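PDB 5ZE8: cytochrome c552 from Thermochromatium tepidum, which carries five c-type hemes and probably transfers electrons at low potential in a thermophilic purple sulfur photosynthetic bacterium. Local coordinates for residues 136-149 / 222-234. Residues are numbered along the deposited sequence; the frame is centred on the assembly and turned at random.
Sequences YNGIQDAEGKLRYG and SDACMGCHDQRDN. With HEC (heme c), chain E.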
ATOM      1  N   TYR A 136      -0.372 -16.836  11.367  1.00 14.55           N
ATOM      2  CA  TYR A 136      -1.408 -16.332  10.492  1.00 15.05           C
ATOM      3  C   TYR A 136      -2.527 -17.352  10.265  1.00 15.14           C
ATOM      4  O   TYR A 136      -2.278 -18.446   9.768  1.00 16.14           O
ATOM      5  CB  TYR A 136      -0.849 -15.947   9.179  1.00 14.08           C
ATOM      6  CG  TYR A 136      -1.831 -15.331   8.171  1.00 14.90           C
ATOM      7  CD1 TYR A 136      -2.662 -14.333   8.516  1.00 15.04           C
ATOM      8  CD2 TYR A 136      -1.931 -15.830   6.875  1.00 15.38           C
ATOM      9  CE1 TYR A 136      -3.544 -13.777   7.615  1.00 14.97           C
ATOM     10  CE2 TYR A 136      -2.824 -15.283   5.958  1.00 17.88           C
ATOM     11  CZ  TYR A 136      -3.643 -14.234   6.352  1.00 18.91           C
ATOM     12  OH  TYR A 136      -4.565 -13.746   5.435  1.00 20.49           O
ATOM     13  N   ASN A 137      -3.725 -16.974  10.674  1.00 12.92           N
ATOM     14  CA  ASN A 137      -4.957 -17.862  10.619  1.00 14.63           C
ATOM     15  C   ASN A 137      -5.797 -17.692   9.364  1.00 15.26           C
ATOM     16  O   ASN A 137      -6.743 -18.447   9.188  1.00 19.40           O
ATOM     17  CB  ASN A 137      -5.785 -17.701  11.854  1.00 14.87           C
ATOM     18  CG  ASN A 137      -5.011 -18.113  13.081  1.00 16.53           C
ATOM     19  OD1 ASN A 137      -4.355 -19.158  13.068  1.00 20.78           O
ATOM     20  ND2 ASN A 137      -5.045 -17.294  14.106  1.00 17.74           N
ATOM     21  N   GLY A 138      -5.496 -16.709   8.541  1.00 13.94           N
ATOM     22  CA  GLY A 138      -6.278 -16.294   7.425  1.00 14.36           C
ATOM     23  C   GLY A 138      -7.322 -15.294   7.806  1.00 16.20           C
ATOM     24  O   GLY A 138      -7.729 -15.150   8.969  1.00 16.67           O
ATOM     25  N   ILE A 139      -7.770 -14.538   6.822  1.00 15.92           N
ATOM     26  CA  ILE A 139      -8.774 -13.545   7.074  1.00 16.85           C
ATOM     27  C   ILE A 139     -10.203 -14.053   7.216  1.00 18.30           C
ATOM     28  O   ILE A 139     -11.056 -13.318   7.699  1.00 25.73           O
ATOM     29  CB  ILE A 139      -8.668 -12.339   6.091  1.00 19.72           C
ATOM     30  CG1 ILE A 139      -8.824 -12.762   4.682  1.00 23.45           C
ATOM     31  CG2 ILE A 139      -7.304 -11.602   6.317  1.00 19.28           C
ATOM     32  CD1 ILE A 139      -9.133 -11.641   3.728  1.00 26.28           C
ATOM     33  N   GLN A 140     -10.510 -15.254   6.719  1.00 17.23           N
ATOM     34  CA  GLN A 140     -11.897 -15.723   6.782  1.00 19.18           C
ATOM     35  C   GLN A 140     -11.856 -16.875   7.758  1.00 21.96           C
ATOM     36  O   GLN A 140     -11.105 -17.859   7.509  1.00 24.23           O
ATOM     37  CB  GLN A 140     -12.316 -16.294   5.436  1.00 20.47           C
ATOM     38  CG  GLN A 140     -13.725 -16.879   5.432  1.00 22.12           C
ATOM     39  CD  GLN A 140     -13.938 -18.040   4.399  1.00 25.07           C
ATOM     40  OE1 GLN A 140     -13.688 -19.268   4.628  1.00 32.47           O
ATOM     41  NE2 GLN A 140     -14.442 -17.663   3.325  1.00 24.18           N
ATOM     42  N   ASP A 141     -12.635 -16.795   8.787  1.00 19.84           N
ATOM     43  CA  ASP A 141     -12.742 -17.914   9.689  1.00 23.89           C
ATOM     44  C   ASP A 141     -13.661 -19.026   9.123  1.00 24.60           C
ATOM     45  O   ASP A 141     -14.303 -18.826   8.070  1.00 23.01           O
ATOM     46  CB  ASP A 141     -13.061 -17.463  11.101  1.00 26.22           C
ATOM     47  CG  ASP A 141     -14.522 -17.127  11.341  1.00 29.51           C
ATOM     48  OD1 ASP A 141     -15.454 -17.450  10.534  1.00 25.66           O
ATOM     49  OD2 ASP A 141     -14.754 -16.576  12.423  1.00 26.84           O
ATOM     50  N   ALA A 142     -13.688 -20.171   9.817  1.00 24.54           N
ATOM     51  CA  ALA A 142     -14.512 -21.347   9.372  1.00 24.30           C
ATOM     52  C   ALA A 142     -16.023 -21.027   9.199  1.00 24.76           C
ATOM     53  O   ALA A 142     -16.671 -21.695   8.406  1.00 26.22           O
ATOM     54  CB  ALA A 142     -14.374 -22.502  10.351  1.00 24.70           C
ATOM     55  N   GLU A 143     -16.561 -20.008   9.863  1.00 22.07           N
ATOM     56  CA  GLU A 143     -17.924 -19.621   9.678  1.00 20.68           C
ATOM     57  C   GLU A 143     -18.154 -18.483   8.713  1.00 20.30           C
ATOM     58  O   GLU A 143     -19.289 -18.023   8.571  1.00 22.64           O
ATOM     59  CB  GLU A 143     -18.517 -19.222  11.012  1.00 25.64           C
ATOM     60  CG  GLU A 143     -18.207 -20.156  12.166  1.00 30.81           C
ATOM     61  CD  GLU A 143     -18.451 -21.613  11.840  1.00 36.57           C
ATOM     62  OE1 GLU A 143     -19.611 -21.927  11.452  1.00 35.46           O
ATOM     63  OE2 GLU A 143     -17.474 -22.422  11.982  1.00 36.91           O
ATOM     64  N   GLY A 144     -17.074 -18.044   8.032  1.00 18.21           N
ATOM     65  CA  GLY A 144     -17.144 -17.063   7.004  1.00 20.17           C
ATOM     66  C   GLY A 144     -16.988 -15.629   7.456  1.00 23.70           C
ATOM     67  O   GLY A 144     -17.100 -14.771   6.589  1.00 21.62           O
ATOM     68  N   LYS A 145     -16.716 -15.440   8.763  1.00 20.22           N
ATOM     69  CA  LYS A 145     -16.558 -14.070   9.341  1.00 24.54           C
ATOM     70  C   LYS A 145     -15.183 -13.561   8.926  1.00 19.60           C
ATOM     71  O   LYS A 145     -14.244 -14.283   8.995  1.00 23.89           O
ATOM     72  CB  LYS A 145     -16.754 -14.052  10.861  1.00 30.06           C
ATOM     73  CG  LYS A 145     -18.193 -14.423  11.301  1.00 33.36           C
ATOM     74  CD  LYS A 145     -19.305 -13.939  10.370  1.00 41.12           C
ATOM     75  CE  LYS A 145     -20.676 -14.122  11.001  1.00 46.59           C
ATOM     76  NZ  LYS A 145     -20.946 -15.535  11.389  1.00 48.56           N
ATOM     77  N   LEU A 146     -15.122 -12.363   8.422  1.00 21.60           N
ATOM     78  CA  LEU A 146     -13.797 -11.757   8.022  1.00 22.94           C
ATOM     79  C   LEU A 146     -13.133 -11.188   9.260  1.00 23.34           C
ATOM     80  O   LEU A 146     -13.766 -10.525  10.022  1.00 25.98           O
ATOM     81  CB  LEU A 146     -13.948 -10.705   6.915  1.00 26.04           C
ATOM     82  CG  LEU A 146     -14.367 -11.228   5.529  1.00 29.33           C
ATOM     83  CD1 LEU A 146     -13.867 -10.395   4.385  1.00 33.36           C
ATOM     84  CD2 LEU A 146     -13.837 -12.601   5.292  1.00 27.55           C
ATOM     85  N   ARG A 147     -11.877 -11.507   9.442  1.00 18.38           N
ATOM     86  CA  ARG A 147     -11.072 -11.154  10.583  1.00 16.42           C
ATOM     87  C   ARG A 147      -9.934 -10.317   9.953  1.00 16.07           C
ATOM     88  O   ARG A 147      -9.076 -10.868   9.286  1.00 19.69           O
ATOM     89  CB  ARG A 147     -10.432 -12.391  11.205  1.00 20.84           C
ATOM     90  CG  ARG A 147     -11.334 -13.512  11.656  1.00 25.98           C
ATOM     91  CD  ARG A 147     -10.445 -14.604  12.220  1.00 27.64           C
ATOM     92  NE  ARG A 147      -9.757 -15.462  11.222  1.00 25.12           N
ATOM     93  CZ  ARG A 147      -9.517 -16.764  11.423  1.00 26.84           C
ATOM     94  NH1 ARG A 147      -9.889 -17.356  12.575  1.00 31.90           N
ATOM     95  NH2 ARG A 147      -8.979 -17.540  10.494  1.00 30.98           N
ATOM     96  N   TYR A 148      -9.867  -9.024  10.250  1.00 14.14           N
ATOM     97  CA  TYR A 148      -8.840  -8.177   9.596  1.00 12.86           C
ATOM     98  C   TYR A 148      -7.705  -7.837  10.519  1.00 11.39           C
ATOM     99  O   TYR A 148      -7.834  -7.782  11.746  1.00 10.62           O
ATOM    100  CB  TYR A 148      -9.535  -6.862   9.227  1.00 13.78           C
ATOM    101  CG  TYR A 148     -10.575  -6.940   8.132  1.00 13.20           C
ATOM    102  CD1 TYR A 148     -10.317  -7.504   6.921  1.00 14.34           C
ATOM    103  CD2 TYR A 148     -11.774  -6.355   8.311  1.00 16.47           C
ATOM    104  CE1 TYR A 148     -11.252  -7.510   5.914  1.00 17.46           C
ATOM    105  CE2 TYR A 148     -12.738  -6.400   7.318  1.00 17.46           C
ATOM    106  CZ  TYR A 148     -12.459  -6.980   6.138  1.00 17.88           C
ATOM    107  OH  TYR A 148     -13.390  -6.965   5.118  1.00 23.02           O
ATOM    108  N   GLY A 149      -6.547  -7.645   9.927  1.00 11.55           N
ATOM    109  CA  GLY A 149      -5.408  -7.094  10.603  1.00 11.33           C
ATOM    110  C   GLY A 149      -4.964  -7.944  11.737  1.00 11.45           C
ATOM    111  O   GLY A 149      -4.850  -9.159  11.548  1.00 11.52           O
ATOM    112  N   SER A 222       4.639 -14.317   3.009  1.00 11.52           N
ATOM    113  CA  SER A 222       3.586 -13.385   2.967  1.00 10.97           C
ATOM    114  C   SER A 222       2.709 -13.424   4.171  1.00 11.41           C
ATOM    115  O   SER A 222       1.895 -12.470   4.353  1.00 12.14           O
ATOM    116  CB  SER A 222       2.728 -13.528   1.705  1.00 12.87           C
ATOM    117  OG  SER A 222       1.965 -14.759   1.700  1.00 16.21           O
ATOM    118  N   ASP A 223       2.818 -14.435   5.045  1.00 11.38           N
ATOM    119  CA  ASP A 223       2.133 -14.364   6.341  1.00 12.36           C
ATOM    120  C   ASP A 223       2.400 -13.070   7.091  1.00 10.80           C
ATOM    121  O   ASP A 223       1.556 -12.682   7.905  1.00 11.86           O
ATOM    122  CB  ASP A 223       2.547 -15.559   7.237  1.00 13.01           C
ATOM    123  CG  ASP A 223       1.952 -16.899   6.749  1.00 18.36           C
ATOM    124  OD1 ASP A 223       1.279 -16.988   5.694  1.00 17.13           O
ATOM    125  OD2 ASP A 223       2.206 -17.904   7.440  1.00 21.68           O
ATOM    126  N   ALA A 224       3.553 -12.474   6.842  1.00 11.26           N
ATOM    127  CA  ALA A 224       3.966 -11.238   7.528  1.00 11.14           C
ATOM    128  C   ALA A 224       3.076 -10.081   7.099  1.00 10.28           C
ATOM    129  O   ALA A 224       3.122  -9.036   7.813  1.00 11.74           O
ATOM    130  CB  ALA A 224       5.404 -10.917   7.229  1.00 11.09           C
ATOM    131  N   CYS A 225       2.352 -10.185   5.986  1.00 10.58           N
ATOM    132  CA  CYS A 225       1.669  -9.015   5.416  1.00 10.82           C
ATOM    133  C   CYS A 225       0.169  -9.245   5.261  1.00 10.70           C
ATOM    134  O   CYS A 225      -0.594  -8.300   5.161  1.00 11.09           O
ATOM    135  CB  CYS A 225       2.256  -8.705   4.019  1.00 11.44           C
ATOM    136  SG  CYS A 225       4.078  -8.764   3.979  1.00 10.79           S
ATOM    137  N   MET A 226      -0.268 -10.504   5.097  1.00 11.44           N
ATOM    138  CA  MET A 226      -1.587 -10.753   4.553  1.00 12.92           C
ATOM    139  C   MET A 226      -2.735 -10.332   5.426  1.00 11.97           C
ATOM    140  O   MET A 226      -3.801 -10.007   4.852  1.00 13.13           O
ATOM    141  CB  MET A 226      -1.796 -12.247   4.129  1.00 15.33           C
ATOM    142  CG  MET A 226      -1.089 -12.657   2.894  1.00 20.24           C
ATOM    143  SD  MET A 226      -1.740 -11.809   1.430  1.00 32.77           S
ATOM    144  CE  MET A 226      -0.413 -10.758   1.508  1.00 21.88           C
ATOM    145  N   GLY A 227      -2.612 -10.339   6.736  1.00 10.54           N
ATOM    146  CA  GLY A 227      -3.779  -9.931   7.574  1.00 10.67           C
ATOM    147  C   GLY A 227      -4.275  -8.517   7.256  1.00 10.46           C
ATOM    148  O   GLY A 227      -5.473  -8.192   7.297  1.00 11.04           O
ATOM    149  N   CYS A 228      -3.313  -7.661   6.975  1.00  9.25           N
ATOM    150  CA  CYS A 228      -3.610  -6.252   6.630  1.00  8.84           C
ATOM    151  C   CYS A 228      -3.720  -5.977   5.193  1.00 10.77           C
ATOM    152  O   CYS A 228      -4.332  -4.934   4.837  1.00 11.50           O
ATOM    153  CB  CYS A 228      -2.537  -5.335   7.235  1.00  9.34           C
ATOM    154  SG  CYS A 228      -2.442  -5.568   9.035  1.00  9.78           S
ATOM    155  N   HIS A 229      -3.127  -6.813   4.336  1.00 10.23           N
ATOM    156  CA  HIS A 229      -3.060  -6.544   2.905  1.00 10.09           C
ATOM    157  C   HIS A 229      -3.801  -7.514   1.994  1.00 11.50           C
ATOM    158  O   HIS A 229      -3.809  -7.275   0.749  1.00 15.20           O
ATOM    159  CB  HIS A 229      -1.591  -6.537   2.544  1.00  9.75           C
ATOM    160  CG  HIS A 229      -0.914  -5.238   2.905  1.00  9.38           C
ATOM    161  ND1 HIS A 229      -1.056  -4.110   2.101  1.00  9.75           N
ATOM    162  CD2 HIS A 229      -0.048  -4.916   3.907  1.00  9.90           C
ATOM    163  CE1 HIS A 229      -0.296  -3.152   2.659  1.00 10.83           C
ATOM    164  NE2 HIS A 229       0.274  -3.613   3.769  1.00  9.99           N
ATOM    165  N   ASP A 230      -4.423  -8.572   2.524  1.00 11.53           N
ATOM    166  CA  ASP A 230      -5.059  -9.624   1.619  1.00 13.72           C
ATOM    167  C   ASP A 230      -6.294  -9.027   0.984  1.00 15.01           C
ATOM    168  O   ASP A 230      -6.393  -8.932  -0.272  1.00 17.27           O
ATOM    169  CB  ASP A 230      -5.328 -10.909   2.394  1.00 16.27           C
ATOM    170  CG  ASP A 230      -6.058 -11.931   1.632  1.00 22.32           C
ATOM    171  OD1 ASP A 230      -6.246 -11.819   0.461  1.00 26.33           O
ATOM    172  OD2 ASP A 230      -6.609 -12.845   2.282  1.00 29.82           O
ATOM    173  N   GLN A 231      -7.215  -8.551   1.816  1.00 15.27           N
ATOM    174  CA  GLN A 231      -8.545  -8.172   1.273  1.00 17.95           C
ATOM    175  C   GLN A 231      -9.239  -7.280   2.265  1.00 18.59           C
ATOM    176  O   GLN A 231      -8.959  -7.378   3.446  1.00 19.00           O
ATOM    177  CB  GLN A 231      -9.378  -9.415   0.938  1.00 21.78           C
ATOM    178  CG  GLN A 231     -10.602  -9.147   0.095  1.00 27.22           C
ATOM    179  CD  GLN A 231     -11.234 -10.351  -0.630  1.00 31.82           C
ATOM    180  OE1 GLN A 231     -10.557 -11.277  -1.098  1.00 33.47           O
ATOM    181  NE2 GLN A 231     -12.551 -10.295  -0.763  1.00 30.31           N
ATOM    182  N   ARG A 232     -10.057  -6.354   1.761  1.00 16.81           N
ATOM    183  CA  ARG A 232     -11.045  -5.745   2.613  1.00 17.60           C
ATOM    184  C   ARG A 232     -12.263  -5.554   1.826  1.00 17.86           C
ATOM    185  O   ARG A 232     -12.171  -5.076   0.682  1.00 18.93           O
ATOM    186  CB  ARG A 232     -10.497  -4.399   3.141  1.00 20.75           C
ATOM    187  CG  ARG A 232     -11.619  -3.532   3.725  1.00 24.35           C
ATOM    188  CD  ARG A 232     -11.154  -2.275   4.413  1.00 28.40           C
ATOM    189  NE  ARG A 232     -12.309  -1.473   4.856  1.00 31.20           N
ATOM    190  CZ  ARG A 232     -12.473  -0.165   4.619  1.00 33.90           C
ATOM    191  NH1 ARG A 232     -13.558   0.408   5.092  1.00 42.00           N
ATOM    192  NH2 ARG A 232     -11.617   0.554   3.889  1.00 37.84           N
ATOM    193  N   ASP A 233     -13.423  -5.927   2.417  1.00 18.39           N
ATOM    194  CA  ASP A 233     -14.704  -5.863   1.710  1.00 20.56           C
ATOM    195  C   ASP A 233     -15.572  -4.814   2.333  1.00 19.77           C
ATOM    196  O   ASP A 233     -15.386  -4.401   3.488  1.00 20.57           O
ATOM    197  CB  ASP A 233     -15.456  -7.159   1.824  1.00 20.23           C
ATOM    198  CG  ASP A 233     -14.838  -8.309   1.065  1.00 24.64           C
ATOM    199  OD1 ASP A 233     -13.880  -8.188   0.302  1.00 28.82           O
ATOM    200  OD2 ASP A 233     -15.400  -9.447   1.248  1.00 29.51           O
ATOM    201  N   ASN A 234     -16.493  -4.327   1.510  1.00 17.82           N
ATOM    202  CA  ASN A 234     -17.539  -3.463   2.021  1.00 19.51           C
ATOM    203  C   ASN A 234     -18.585  -4.341   2.724  1.00 20.04           C
ATOM    204  O   ASN A 234     -18.439  -5.571   2.820  1.00 22.11           O
ATOM    205  CB  ASN A 234     -18.036  -2.516   0.919  1.00 18.86           C
ATOM    206  CG  ASN A 234     -19.102  -3.118   0.029  1.00 20.64           C
ATOM    207  OD1 ASN A 234     -19.470  -4.277   0.168  1.00 21.00           O
ATOM    208  ND2 ASN A 234     -19.604  -2.313  -0.887  1.00 22.02           N
TER
HETATM  209 FE   HEC E 504       1.672  -2.604   4.969  1.00  9.23          FE
HETATM  210  CHA HEC E 504       0.930   0.447   3.634  1.00 10.20           C
HETATM  211  CHB HEC E 504       3.796  -3.242   2.358  1.00  9.61           C
HETATM  212  CHC HEC E 504       2.654  -5.489   6.522  1.00  8.75           C
HETATM  213  CHD HEC E 504      -0.833  -2.224   7.331  1.00  8.26           C
HETATM  214  NA  HEC E 504       2.234  -1.590   3.356  1.00  9.06           N
HETATM  215  C1A HEC E 504       1.848  -0.326   2.939  1.00  9.33           C
HETATM  216  C2A HEC E 504       2.494   0.045   1.702  1.00  9.46           C
HETATM  217  C3A HEC E 504       3.233  -1.040   1.359  1.00  9.08           C
HETATM  218  C4A HEC E 504       3.156  -2.001   2.425  1.00  9.13           C
HETATM  219  CMA HEC E 504       4.149  -1.184   0.141  1.00  9.24           C
HETATM  220  CAA HEC E 504       2.250   1.279   0.911  1.00  9.90           C
HETATM  221  CBA HEC E 504       3.199   2.388   1.357  1.00  9.56           C
HETATM  222  CGA HEC E 504       2.888   3.683   0.599  1.00 11.30           C
HETATM  223  O1A HEC E 504       1.747   4.185   0.589  1.00 11.53           O
HETATM  224  O2A HEC E 504       3.823   4.339   0.051  1.00 13.38           O
HETATM  225  NB  HEC E 504       2.974  -4.078   4.479  1.00  8.37           N
HETATM  226  C1B HEC E 504       3.712  -4.209   3.358  1.00 10.05           C
HETATM  227  C2B HEC E 504       4.417  -5.450   3.389  1.00  9.59           C
HETATM  228  C3B HEC E 504       4.110  -6.085   4.536  1.00  9.63           C
HETATM  229  C4B HEC E 504       3.233  -5.165   5.277  1.00  8.55           C
HETATM  230  CMB HEC E 504       5.329  -5.933   2.266  1.00  9.78           C
HETATM  231  CAB HEC E 504       4.648  -7.346   5.106  1.00  9.17           C
HETATM  232  CBB HEC E 504       6.092  -7.419   5.109  1.00  9.83           C
HETATM  233  NC  HEC E 504       1.078  -3.614   6.568  1.00  8.47           N
HETATM  234  C1C HEC E 504       1.575  -4.750   7.060  1.00  7.64           C
HETATM  235  C2C HEC E 504       0.896  -5.218   8.296  1.00  8.35           C
HETATM  236  C3C HEC E 504      -0.080  -4.304   8.487  1.00  8.55           C
HETATM  237  C4C HEC E 504       0.008  -3.306   7.439  1.00  8.87           C
HETATM  238  CMC HEC E 504       1.214  -6.481   9.082  1.00  8.05           C
HETATM  239  CAC HEC E 504      -1.171  -4.250   9.565  1.00  8.65           C
HETATM  240  CBC HEC E 504      -0.851  -4.549  10.897  1.00  8.52           C
HETATM  241  ND  HEC E 504       0.354  -1.207   5.351  1.00  7.97           N
HETATM  242  C1D HEC E 504      -0.619  -1.208   6.345  1.00  9.06           C
HETATM  243  C2D HEC E 504      -1.389   0.024   6.316  1.00  9.36           C
HETATM  244  C3D HEC E 504      -0.899   0.777   5.325  1.00  9.92           C
HETATM  245  C4D HEC E 504       0.216  -0.005   4.729  1.00  9.97           C
HETATM  246  CMD HEC E 504      -2.508   0.278   7.247  1.00  9.58           C
HETATM  247  CAD HEC E 504      -1.443   2.161   4.884  1.00  9.46           C
HETATM  248  CBD HEC E 504      -1.313   3.224   5.935  1.00  9.72           C
HETATM  249  CGD HEC E 504      -1.785   4.566   5.390  1.00 13.00           C
HETATM  250  O1D HEC E 504      -1.637   4.918   4.180  1.00 13.87           O
HETATM  251  O2D HEC E 504      -2.349   5.346   6.218  1.00 11.46           O
HETATM  252  O   HOH W   1       2.434 -17.520  10.338  1.00 17.71           O
HETATM  253  O   HOH W   2      -4.346 -14.558   3.000  1.00 27.68           O
HETATM  254  O   HOH W   3      -6.750 -15.767   4.092  1.00 30.61           O
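Y136 lays the outer part of its ring against the start of helix 226-229, with CZ 3.5 Å from M226 CB and CE1 close to G227 N. Its CG stands anti to the backbone N (chi1 -177°), which carries the ring down onto the helix; the G138 backbone N lies over the centre of one ring face. The phenol oxygen reaches the helix side through water: water 2, in the ring plane, is 2.6 Å from Y136 OH and gives a weak bond to D230 OD2. I139 approaches the same carboxylate with carbon, CD1 also resting 3.6 Å from Q231 CB, while its CG2 branch faces the carbonyls of M226 and G227.

Two direct hydrogen bonds tie the loop to the heme-binding segment. G149 N donates to G227 O over 2.9 Å, but from 62° out of the carbonyl plane, as the backbones draw together at G149 and C228. The other is almost linear: D233 N points at Y148 OH with an N-H...O angle of 177°. Replacing Y148 by phenylalanine would probably leave the D233 amide without this acceptor. D233 is steadied separately by Q231 NE2, which meets the syn lone pair of OD1 at 2.7 Å, and L146 CD1 packs beside OD2.

The covered segment is a c-type heme attachment motif, CMGCH: C225 and C228 form thioethers, and H229 NE2 binds the iron at 2.1 Å, with H61 as the second axial ligand. The loop between strands 133-136 and 153-155 thus backs the side of helix 226-229 turned away from this heme, Y153 bonding G227 N, while helix 256-260 touches M226 and strand 239-241 pairs with strand 232-233.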